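Local coordinates for protein aldose 1-epimerase (Caenorhabditis elegans, PDB 1LUR) that probably interconverts the alpha and beta anomers of aldose sugars such as galactose, at residues 12-17 against 26-31; 35-40 against 47-52; 52-57 against 287-292; 174-179 against 296-301. One frame throughout, in Å; residues are numbered along the deposited sequence.

The four contacts form a connected run through a galactose mutarotase-like beta fold, from a four-stranded antiparallel sheet near the N-terminus to a seven-stranded one. Contacts 1 and 2, centres about 14 Å apart, share that first sheet, joined by Thr26 N to Lys36 O at 2.9 Å. Contact 2 runs through Gly52 into contact 3, where Lys289 NZ reaches back to Ala35 O at 2.9 Å. Contact 4, centred about 11 Å from contact 2, receives it through Leu49 O to Asn176 N at 2.9 Å. Contacts 3 and 4 meet in the salt bridge of Glu292 OE2 with Lys298 NZ, and contacts 1 and 4 do not touch.

Contact 1 (12-17 against 26-31); sequences SGFIEI and TLLPFG
Phe14 and Thr26 meet because of their first torsions: Phe14 holds CG beside its backbone N (chi1 -72°), and Thr26 turns CG2 anti to its own N while OG1 stays beside it (chi1 -57°), bringing that methyl, Thr26 CG2, to 3.6 Å from Phe14 CB. They sit at the start of a beta hairpin, Phe14 just ahead of strand 15-18 and Thr26 within strand 24-28, the first two strands of a four-stranded antiparallel sheet. Ile15 and Leu27 form its hydrogen-bonded pair here, with Ile15 N giving to Leu27 O at 2.7 Å and Leu27 N returning a bond to Ile15 O at 2.6 Å. Both bonds are short and nearly straight. Glu16 and Thr26 follow as a non-hydrogen-bonded pair, their side chains lying alongside each other and pointing the same way, so that the methylene CG of the glutamate, rather than its carboxylate, comes up to the threonine hydroxyl.

The Phe14 ring leans obliquely against the Thr26 methyl and against Leu28, Phe14 CD1 standing 3.9 Å from Leu28 CD1. Ile56, from helix 56-61, packs on both Phe14 and Leu28. The other face of the sheet carries Ile15 and Leu27, which rest on Phe124 of strand 121-129 together with Pro29, just past the strand end. There the extended Ile15 chain sends CD1 to Pro29 CG at 4.1 Å. Ile17 meets Leu27 at about a right angle, its CG1 4.0 Å from Leu27 CD2. Where the hairpin opens beyond the paired residues, Gly13 O lies against the proline ring, 3.4 Å from Pro29 CD.

Contact 2 (35-40 against 47-52); sequences AKLTFP and QDLVLG
Asp48 reaches across to Lys36 and Leu37 at the end of a beta hairpin, where strand 46-48 forms the outer edge of the four-stranded antiparallel sheet beside strand 33-40. Its CB passes near the Thr38 methyl, since Thr38 and Asp48 are a non-hydrogen-bonded pair. From there CG lies anti to the backbone N (chi1 -165°), which carries the carboxylate along the neighbouring strand toward Leu37. OD1 takes two backbone donors: Leu37 N, 3.3 Å from Asp48 OD1, and Val50 N, 3.2 Å from the same oxygen. They arrive from opposite faces of the carboxylate plane, the first from well above it and the second on the anti side. The Val50 bond makes an Asx turn just as the strand ends, so one oxygen both ties the strands and shapes the chain leaving them. Asp48 OD2 rests against the aliphatic part of the lysine, 3.4 Å from Lys36 CB, with the two side chains crossing at about a right angle. Lys36 NZ stays beyond salt-bridge range, while Lys289 supplies a weak, long ion pair to OD2.

The backbone pairing continues on both sides of Asp48: Leu49 N bonds to Leu37 O, and Phe39 with Gln47 exchange a pair of bonds. Away from the carboxylate, Leu37 and Leu49 pack together and both touch Trp175 and Phe335, Leu37 CD2 3.6 Å from Leu49 CD1. On the side of strand 33-40 that faces strand 24-28, Ala35 and Lys36 lie opposite Thr26 in a classic beta bulge. Toward strand 46-48, Val50 CG2 comes to 3.6 Å from Ala35 O.

Contact 3 (52-57 against 287-292); sequences GFDTID and KGKKGE
Lys289 and Asp54 give up the most surface here, with Gly52 next, and the three lock the chain before helix 56-61 to the turn after strand 286-287. Lys289 lays its extended chain along the glycine backbone, Lys289 CG 3.6 Å from Gly52 C and Lys289 CE 3.4 Å from Gly52 N. The last torsion bends NZ (chi4 -58°) toward the carbonyl of Ala35, its strongest partner, and a water links the same amine weakly to Phe53 O. At the other end of the lysine, its backbone N makes a weak bond to Gly52 O and is also hydrogen-bonded with Tyr294 OH.

Asp54 points its carboxylate at the backbone of the turn. Asp54 OD1 accepts from Lys290 N at 2.9 Å on its syn side, and OD2 takes a weaker share of the same N-H. Asp54 OD2 also sits 3.1 Å from Lys289 CA. Lys290 NZ, 4.2 Å from Asp54 OD1 and so beyond a salt bridge, would probably still help stabilise the negative charge.

Phe53 adds an edge contact, with Lys287 O in the plane of the ring and 3.3 Å from Phe53 CD1. Its ring also meets Phe59 of helix 56-61 edge-to-face, and Thr55 caps the start of that helix. The contact thus joins the chain leading into this short helix to the connection between strands 286-287 and 293-294.

Contact 4 (174-179 against 296-301); sequences YWNLDG and ANKALA
Tyr174 lays its ring flat against the methyl of Ala301, while Trp175, on the other face of the strand, meets Leu300 at its ring edge. The two strands, 170-175 and 300-305, are antiparallel neighbours in the seven-stranded sheet of this galactose mutarotase-like fold. The methyl makes a CH-pi contact, with Ala301 CB 4.3 Å from the centroid of the Tyr174 ring and almost on its normal; Ala299 CB lies near the edge of the same ring. The phenol OH goes on to Ala64 O. Leu300 O lies in the plane of the indole, 3.4 Å from Trp175 CD1, and also accepts the Trp175 N-H. Leu300 N returns a bond to Trp175 O, completing the pair.

Beyond the strand, Asn176 has CG anti to its N (chi1 179°), which sends the amide across the Lys298 chain at about a right angle. Lys298 NZ turns to Ser180 O and Glu292. The amide is held at both ends: Asn176 OD1 accepts from Gly179 N at 2.6 Å in an Asx motif, and ND2 also reaches Ser180 O. Asn176 ND2 gives to Lys298 O at 2.9 Å, the acceptor lying near the plane of the amide.

Contact 1 (12-17 against 26-31)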
# COMPACT_ATOMS: atom_id res chain seq x y z
N SER A 12 4.20 7.93 -21.52
CA SER A 12 3.24 6.86 -21.26
C SER A 12 1.84 7.47 -21.22
O SER A 12 1.54 8.41 -21.97
CB SER A 12 3.53 6.17 -19.93
OG SER A 12 3.15 7.00 -18.84
N GLY A 13 0.98 6.95 -20.35
CA GLY A 13 -0.36 7.48 -20.25
C GLY A 13 -1.26 6.71 -19.30
O GLY A 13 -1.10 5.51 -19.09
N PHE A 14 -2.23 7.42 -18.72
CA PHE A 14 -3.16 6.81 -17.78
C PHE A 14 -3.93 5.70 -18.48
O PHE A 14 -4.27 5.81 -19.66
CB PHE A 14 -4.15 7.85 -17.26
CG PHE A 14 -3.55 8.84 -16.30
CD1 PHE A 14 -3.06 8.43 -15.07
CD2 PHE A 14 -3.48 10.19 -16.63
CE1 PHE A 14 -2.51 9.34 -14.17
CE2 PHE A 14 -2.93 11.12 -15.74
CZ PHE A 14 -2.45 10.70 -14.51
N ILE A 15 -4.18 4.62 -17.76
CA ILE A 15 -4.91 3.48 -18.30
C ILE A 15 -6.15 3.31 -17.44
O ILE A 15 -6.06 3.27 -16.22
CB ILE A 15 -4.08 2.19 -18.25
CG1 ILE A 15 -2.76 2.39 -19.01
CG2 ILE A 15 -4.87 1.04 -18.83
CD1 ILE A 15 -1.84 1.18 -18.98
N GLU A 16 -7.31 3.23 -18.08
CA GLU A 16 -8.55 3.07 -17.34
C GLU A 16 -9.21 1.71 -17.49
O GLU A 16 -9.18 1.10 -18.57
CB GLU A 16 -9.55 4.15 -17.76
CG GLU A 16 -9.41 5.47 -17.02
CD GLU A 16 -10.43 6.50 -17.46
OE1 GLU A 16 -11.64 6.18 -17.50
OE2 GLU A 16 -10.04 7.65 -17.75
N ILE A 17 -9.79 1.23 -16.40
CA ILE A 17 -10.48 -0.05 -16.37
C ILE A 17 -11.75 0.20 -15.59
O ILE A 17 -11.81 1.13 -14.77
CB ILE A 17 -9.66 -1.16 -15.67
CG1 ILE A 17 -9.41 -0.80 -14.20
CG2 ILE A 17 -8.36 -1.39 -16.40
CD1 ILE A 17 -8.77 -1.93 -13.42
N THR A 26 -8.09 4.06 -12.50
CA THR A 26 -7.15 4.57 -13.47
C THR A 26 -5.74 4.24 -12.99
O THR A 26 -5.35 4.60 -11.88
CB THR A 26 -7.28 6.09 -13.64
OG1 THR A 26 -8.63 6.40 -14.02
CG2 THR A 26 -6.34 6.59 -14.71
N LEU A 27 -4.98 3.53 -13.82
CA LEU A 27 -3.62 3.14 -13.48
C LEU A 27 -2.58 3.89 -14.32
O LEU A 27 -2.90 4.46 -15.36
CB LEU A 27 -3.45 1.64 -13.69
CG LEU A 27 -4.41 0.71 -12.94
CD1 LEU A 27 -4.45 1.10 -11.47
CD2 LEU A 27 -5.81 0.80 -13.55
N LEU A 28 -1.34 3.86 -13.84
CA LEU A 28 -0.23 4.52 -14.52
C LEU A 28 0.96 3.57 -14.53
O LEU A 28 1.37 3.06 -13.49
CB LEU A 28 0.13 5.81 -13.78
CG LEU A 28 1.15 6.77 -14.41
CD1 LEU A 28 0.60 7.32 -15.72
CD2 LEU A 28 1.43 7.91 -13.43
N PRO A 29 1.52 3.30 -15.72
CA PRO A 29 2.66 2.40 -15.87
C PRO A 29 3.80 2.77 -14.92
O PRO A 29 4.50 1.90 -14.40
CB PRO A 29 3.05 2.57 -17.33
CG PRO A 29 1.74 2.84 -17.99
CD PRO A 29 1.10 3.82 -17.04
N PHE A 30 3.99 4.07 -14.71
CA PHE A 30 5.05 4.54 -13.83
C PHE A 30 4.73 4.14 -12.40
O PHE A 30 3.73 4.60 -11.82
CB PHE A 30 5.20 6.05 -13.92
CG PHE A 30 6.29 6.59 -13.04
CD1 PHE A 30 7.62 6.31 -13.31
CD2 PHE A 30 5.97 7.36 -11.92
CE1 PHE A 30 8.63 6.79 -12.47
CE2 PHE A 30 6.97 7.84 -11.08
CZ PHE A 30 8.31 7.55 -11.36
N GLY A 31 5.57 3.29 -11.83
CA GLY A 31 5.38 2.84 -10.47
C GLY A 31 4.16 1.95 -10.32
O GLY A 31 3.72 1.70 -9.20

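Contact 2 (35-40 against 47-52)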
# COMPACT_ATOMS: atom_id res chain seq x y z
N ALA A 35 -3.78 5.50 -9.89
CA ALA A 35 -4.00 6.94 -10.00
C ALA A 35 -5.35 7.45 -9.48
O ALA A 35 -5.40 8.43 -8.75
CB ALA A 35 -3.81 7.37 -11.45
N LYS A 36 -6.43 6.79 -9.89
CA LYS A 36 -7.76 7.20 -9.46
C LYS A 36 -8.63 5.98 -9.24
O LYS A 36 -8.34 4.89 -9.74
CB LYS A 36 -8.44 8.05 -10.52
CG LYS A 36 -7.62 9.17 -11.13
CD LYS A 36 -8.34 9.72 -12.37
CE LYS A 36 -9.79 10.06 -12.07
NZ LYS A 36 -10.53 10.53 -13.28
N LEU A 37 -9.73 6.19 -8.51
CA LEU A 37 -10.70 5.14 -8.20
C LEU A 37 -12.01 5.85 -7.87
O LEU A 37 -12.21 6.33 -6.76
CB LEU A 37 -10.24 4.29 -7.02
CG LEU A 37 -11.01 2.98 -6.83
CD1 LEU A 37 -10.21 2.07 -5.93
CD2 LEU A 37 -12.38 3.24 -6.24
N THR A 38 -12.91 5.91 -8.86
CA THR A 38 -14.20 6.56 -8.68
C THR A 38 -15.31 5.58 -8.35
O THR A 38 -15.36 4.48 -8.89
CB THR A 38 -14.58 7.35 -9.95
OG1 THR A 38 -14.64 6.45 -11.06
CG2 THR A 38 -13.54 8.41 -10.24
N PHE A 39 -16.21 6.00 -7.47
CA PHE A 39 -17.34 5.18 -7.05
C PHE A 39 -18.46 6.10 -6.55
O PHE A 39 -18.21 6.99 -5.74
CB PHE A 39 -16.91 4.24 -5.92
CG PHE A 39 -17.88 3.14 -5.63
CD1 PHE A 39 -18.11 2.13 -6.55
CD2 PHE A 39 -18.55 3.09 -4.41
CE1 PHE A 39 -18.98 1.08 -6.27
CE2 PHE A 39 -19.42 2.05 -4.11
CZ PHE A 39 -19.64 1.04 -5.04
N PRO A 40 -19.70 5.88 -7.01
CA PRO A 40 -20.81 6.74 -6.57
C PRO A 40 -21.11 6.65 -5.08
O PRO A 40 -21.08 5.57 -4.50
CB PRO A 40 -21.97 6.25 -7.44
CG PRO A 40 -21.66 4.79 -7.61
CD PRO A 40 -20.17 4.80 -7.89
N GLN A 47 -17.29 9.76 -6.59
CA GLN A 47 -16.26 10.28 -5.71
C GLN A 47 -14.96 9.52 -5.96
O GLN A 47 -14.97 8.29 -6.07
CB GLN A 47 -16.67 10.11 -4.25
CG GLN A 47 -15.66 10.67 -3.28
CD GLN A 47 -15.47 12.16 -3.44
OE1 GLN A 47 -16.39 12.94 -3.17
NE2 GLN A 47 -14.30 12.57 -3.90
N ASP A 48 -13.87 10.26 -6.07
CA ASP A 48 -12.57 9.65 -6.30
C ASP A 48 -12.12 9.31 -4.88
O ASP A 48 -11.93 10.20 -4.05
CB ASP A 48 -11.60 10.65 -6.93
CG ASP A 48 -10.36 9.98 -7.50
OD1 ASP A 48 -9.85 9.02 -6.87
OD2 ASP A 48 -9.90 10.41 -8.58
N LEU A 49 -11.96 8.02 -4.61
CA LEU A 49 -11.55 7.56 -3.29
C LEU A 49 -10.06 7.62 -2.94
O LEU A 49 -9.70 7.42 -1.79
CB LEU A 49 -12.07 6.14 -3.08
CG LEU A 49 -13.56 5.94 -3.39
CD1 LEU A 49 -13.93 4.48 -3.21
CD2 LEU A 49 -14.40 6.82 -2.48
N VAL A 50 -9.21 7.89 -3.92
CA VAL A 50 -7.77 7.96 -3.64
C VAL A 50 -7.15 9.30 -4.06
O VAL A 50 -7.57 9.92 -5.04
CB VAL A 50 -6.99 6.83 -4.36
CG1 VAL A 50 -7.56 5.48 -3.96
CG2 VAL A 50 -7.06 7.02 -5.87
N LEU A 51 -6.15 9.73 -3.30
CA LEU A 51 -5.48 10.99 -3.60
C LEU A 51 -4.68 10.79 -4.87
O LEU A 51 -4.58 9.67 -5.38
CB LEU A 51 -4.55 11.39 -2.45
CG LEU A 51 -5.25 11.55 -1.09
CD1 LEU A 51 -4.24 11.98 -0.04
CD2 LEU A 51 -6.38 12.57 -1.21
N GLY A 52 -4.11 11.87 -5.39
CA GLY A 52 -3.33 11.76 -6.61
C GLY A 52 -3.01 13.09 -7.26
O GLY A 52 -2.96 14.13 -6.60

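Contact 3 (52-57 against 287-292)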
# COMPACT_ATOMS: atom_id res chain seq x y z
N GLY A 52 -4.11 11.87 -5.39
CA GLY A 52 -3.33 11.76 -6.61
C GLY A 52 -3.01 13.09 -7.26
O GLY A 52 -2.96 14.13 -6.60
N PHE A 53 -2.81 13.06 -8.57
CA PHE A 53 -2.49 14.26 -9.33
C PHE A 53 -3.22 14.24 -10.66
O PHE A 53 -3.51 13.17 -11.21
CB PHE A 53 -0.98 14.34 -9.55
CG PHE A 53 -0.19 14.28 -8.28
CD1 PHE A 53 -0.21 15.34 -7.38
CD2 PHE A 53 0.56 13.15 -7.97
CE1 PHE A 53 0.49 15.28 -6.18
CE2 PHE A 53 1.27 13.07 -6.77
CZ PHE A 53 1.23 14.14 -5.87
N ASP A 54 -3.52 15.42 -11.18
CA ASP A 54 -4.22 15.53 -12.45
C ASP A 54 -3.32 15.26 -13.66
O ASP A 54 -3.82 14.95 -14.74
CB ASP A 54 -4.87 16.92 -12.56
CG ASP A 54 -5.95 17.16 -11.51
OD1 ASP A 54 -6.39 18.31 -11.34
OD2 ASP A 54 -6.38 16.18 -10.85
N THR A 55 -2.01 15.35 -13.48
CA THR A 55 -1.08 15.10 -14.58
C THR A 55 -0.09 13.97 -14.29
O THR A 55 0.21 13.67 -13.14
CB THR A 55 -0.26 16.36 -14.93
OG1 THR A 55 0.73 16.58 -13.91
CG2 THR A 55 -1.16 17.58 -15.02
N ILE A 56 0.43 13.37 -15.36
CA ILE A 56 1.39 12.27 -15.24
C ILE A 56 2.71 12.73 -14.64
O ILE A 56 3.26 12.08 -13.75
CB ILE A 56 1.69 11.65 -16.62
CG1 ILE A 56 0.43 10.95 -17.15
CG2 ILE A 56 2.84 10.67 -16.51
CD1 ILE A 56 0.61 10.32 -18.52
N ASP A 57 3.22 13.86 -15.11
CA ASP A 57 4.48 14.37 -14.61
C ASP A 57 4.45 14.60 -13.10
O ASP A 57 5.44 14.35 -12.41
CB ASP A 57 4.85 15.66 -15.33
CG ASP A 57 6.35 15.85 -15.44
OD1 ASP A 57 7.01 16.07 -14.40
OD2 ASP A 57 6.88 15.77 -16.57
N LYS A 287 0.23 19.53 -3.79
CA LYS A 287 -0.87 19.99 -4.62
C LYS A 287 -1.42 18.81 -5.42
O LYS A 287 -0.83 18.40 -6.42
CB LYS A 287 -0.40 21.09 -5.58
CG LYS A 287 -1.48 21.59 -6.53
CD LYS A 287 -0.95 22.63 -7.51
CE LYS A 287 -0.54 23.92 -6.81
NZ LYS A 287 -1.68 24.54 -6.08
N GLY A 288 -2.55 18.28 -4.98
CA GLY A 288 -3.15 17.15 -5.66
C GLY A 288 -4.24 17.46 -6.68
O GLY A 288 -4.27 18.54 -7.26
N LYS A 289 -5.12 16.48 -6.88
CA LYS A 289 -6.24 16.60 -7.81
C LYS A 289 -7.05 17.87 -7.60
O LYS A 289 -7.16 18.37 -6.47
CB LYS A 289 -7.16 15.38 -7.67
CG LYS A 289 -6.46 14.03 -7.74
CD LYS A 289 -7.45 12.90 -7.50
CE LYS A 289 -6.77 11.54 -7.51
NZ LYS A 289 -6.07 11.28 -8.80
N LYS A 290 -7.63 18.39 -8.68
CA LYS A 290 -8.44 19.60 -8.63
C LYS A 290 -7.61 20.79 -8.16
O LYS A 290 -8.15 21.85 -7.84
CB LYS A 290 -9.62 19.41 -7.67
CG LYS A 290 -10.52 18.21 -7.94
CD LYS A 290 -11.65 18.53 -8.92
CE LYS A 290 -11.13 18.78 -10.32
NZ LYS A 290 -10.45 17.58 -10.88
N GLY A 291 -6.29 20.62 -8.12
CA GLY A 291 -5.43 21.69 -7.67
C GLY A 291 -5.53 21.83 -6.17
O GLY A 291 -5.05 22.81 -5.58
N GLU A 292 -6.16 20.85 -5.54
CA GLU A 292 -6.35 20.82 -4.10
C GLU A 292 -5.03 20.74 -3.34
O GLU A 292 -4.05 20.17 -3.82
CB GLU A 292 -7.22 19.62 -3.72
CG GLU A 292 -7.70 19.63 -2.27
CD GLU A 292 -8.42 18.35 -1.90
OE1 GLU A 292 -9.06 17.75 -2.79
OE2 GLU A 292 -8.37 17.96 -0.72
O HOH W 1 -5.89 11.79 -11.66

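Contact 4 (174-179 against 296-301)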
# COMPACT_ATOMS: atom_id res chain seq x y z
N TYR A 174 -3.51 6.30 -0.99
CA TYR A 174 -3.99 7.08 0.15
C TYR A 174 -5.50 7.19 -0.05
O TYR A 174 -5.95 7.70 -1.07
CB TYR A 174 -3.39 8.49 0.13
CG TYR A 174 -1.92 8.60 0.52
CD1 TYR A 174 -0.91 8.09 -0.30
CD2 TYR A 174 -1.55 9.27 1.69
CE1 TYR A 174 0.44 8.26 0.03
CE2 TYR A 174 -0.21 9.44 2.02
CZ TYR A 174 0.78 8.94 1.19
OH TYR A 174 2.10 9.12 1.54
N TRP A 175 -6.27 6.73 0.93
CA TRP A 175 -7.72 6.77 0.83
C TRP A 175 -8.46 7.87 1.59
O TRP A 175 -8.13 8.20 2.73
CB TRP A 175 -8.31 5.42 1.22
CG TRP A 175 -7.74 4.27 0.46
CD1 TRP A 175 -6.60 3.57 0.75
CD2 TRP A 175 -8.26 3.70 -0.75
NE1 TRP A 175 -6.38 2.60 -0.19
CE2 TRP A 175 -7.38 2.66 -1.13
CE3 TRP A 175 -9.37 3.97 -1.55
CZ2 TRP A 175 -7.59 1.88 -2.28
CZ3 TRP A 175 -9.58 3.20 -2.69
CH2 TRP A 175 -8.69 2.17 -3.04
N ASN A 176 -9.48 8.41 0.93
CA ASN A 176 -10.34 9.47 1.46
C ASN A 176 -11.63 9.22 0.69
O ASN A 176 -11.70 9.43 -0.52
CB ASN A 176 -9.78 10.85 1.12
CG ASN A 176 -10.67 11.98 1.63
OD1 ASN A 176 -11.84 12.07 1.27
ND2 ASN A 176 -10.11 12.83 2.48
N LEU A 177 -12.66 8.75 1.39
CA LEU A 177 -13.95 8.44 0.79
C LEU A 177 -14.99 9.55 0.59
O LEU A 177 -15.99 9.31 -0.09
CB LEU A 177 -14.59 7.29 1.57
CG LEU A 177 -13.63 6.17 1.98
CD1 LEU A 177 -14.39 5.09 2.74
CD2 LEU A 177 -12.96 5.58 0.74
N ASP A 178 -14.79 10.74 1.15
CA ASP A 178 -15.79 11.79 0.97
C ASP A 178 -15.27 13.18 0.59
O ASP A 178 -16.06 14.12 0.44
CB ASP A 178 -16.65 11.92 2.23
CG ASP A 178 -15.83 12.20 3.47
OD1 ASP A 178 -14.91 13.04 3.40
OD2 ASP A 178 -16.11 11.59 4.53
N GLY A 179 -13.96 13.31 0.43
CA GLY A 179 -13.41 14.60 0.07
C GLY A 179 -13.14 15.54 1.22
O GLY A 179 -12.65 16.65 1.01
N ALA A 296 -2.10 17.79 6.55
CA ALA A 296 -2.02 16.75 7.57
C ALA A 296 -3.31 15.95 7.74
O ALA A 296 -4.41 16.51 7.71
CB ALA A 296 -1.62 17.37 8.91
N ASN A 297 -3.15 14.65 7.93
CA ASN A 297 -4.27 13.72 8.11
C ASN A 297 -5.34 13.79 7.02
O ASN A 297 -6.51 13.48 7.27
CB ASN A 297 -4.92 13.95 9.49
CG ASN A 297 -3.94 13.77 10.64
OD1 ASN A 297 -3.20 12.78 10.69
ND2 ASN A 297 -3.93 14.71 11.56
N LYS A 298 -4.95 14.19 5.81
CA LYS A 298 -5.88 14.28 4.69
C LYS A 298 -6.49 12.93 4.33
O LYS A 298 -7.71 12.81 4.16
CB LYS A 298 -5.17 14.86 3.46
CG LYS A 298 -5.94 14.68 2.15
CD LYS A 298 -7.31 15.34 2.19
CE LYS A 298 -8.04 15.17 0.86
NZ LYS A 298 -9.39 15.82 0.87
N ALA A 299 -5.65 11.91 4.20
CA ALA A 299 -6.15 10.59 3.85
C ALA A 299 -5.57 9.49 4.73
O ALA A 299 -4.82 9.75 5.67
CB ALA A 299 -5.86 10.29 2.39
N LEU A 300 -5.94 8.26 4.41
CA LEU A 300 -5.46 7.11 5.15
C LEU A 300 -4.79 6.15 4.18
O LEU A 300 -5.45 5.55 3.33
CB LEU A 300 -6.62 6.39 5.84
CG LEU A 300 -6.24 5.13 6.62
CD1 LEU A 300 -5.39 5.51 7.82
CD2 LEU A 300 -7.49 4.39 7.06
N ALA A 301 -3.47 6.03 4.30
CA ALA A 301 -2.73 5.13 3.43
C ALA A 301 -2.96 3.74 4.00
O ALA A 301 -2.76 3.50 5.19
CB ALA A 301 -1.24 5.46 3.45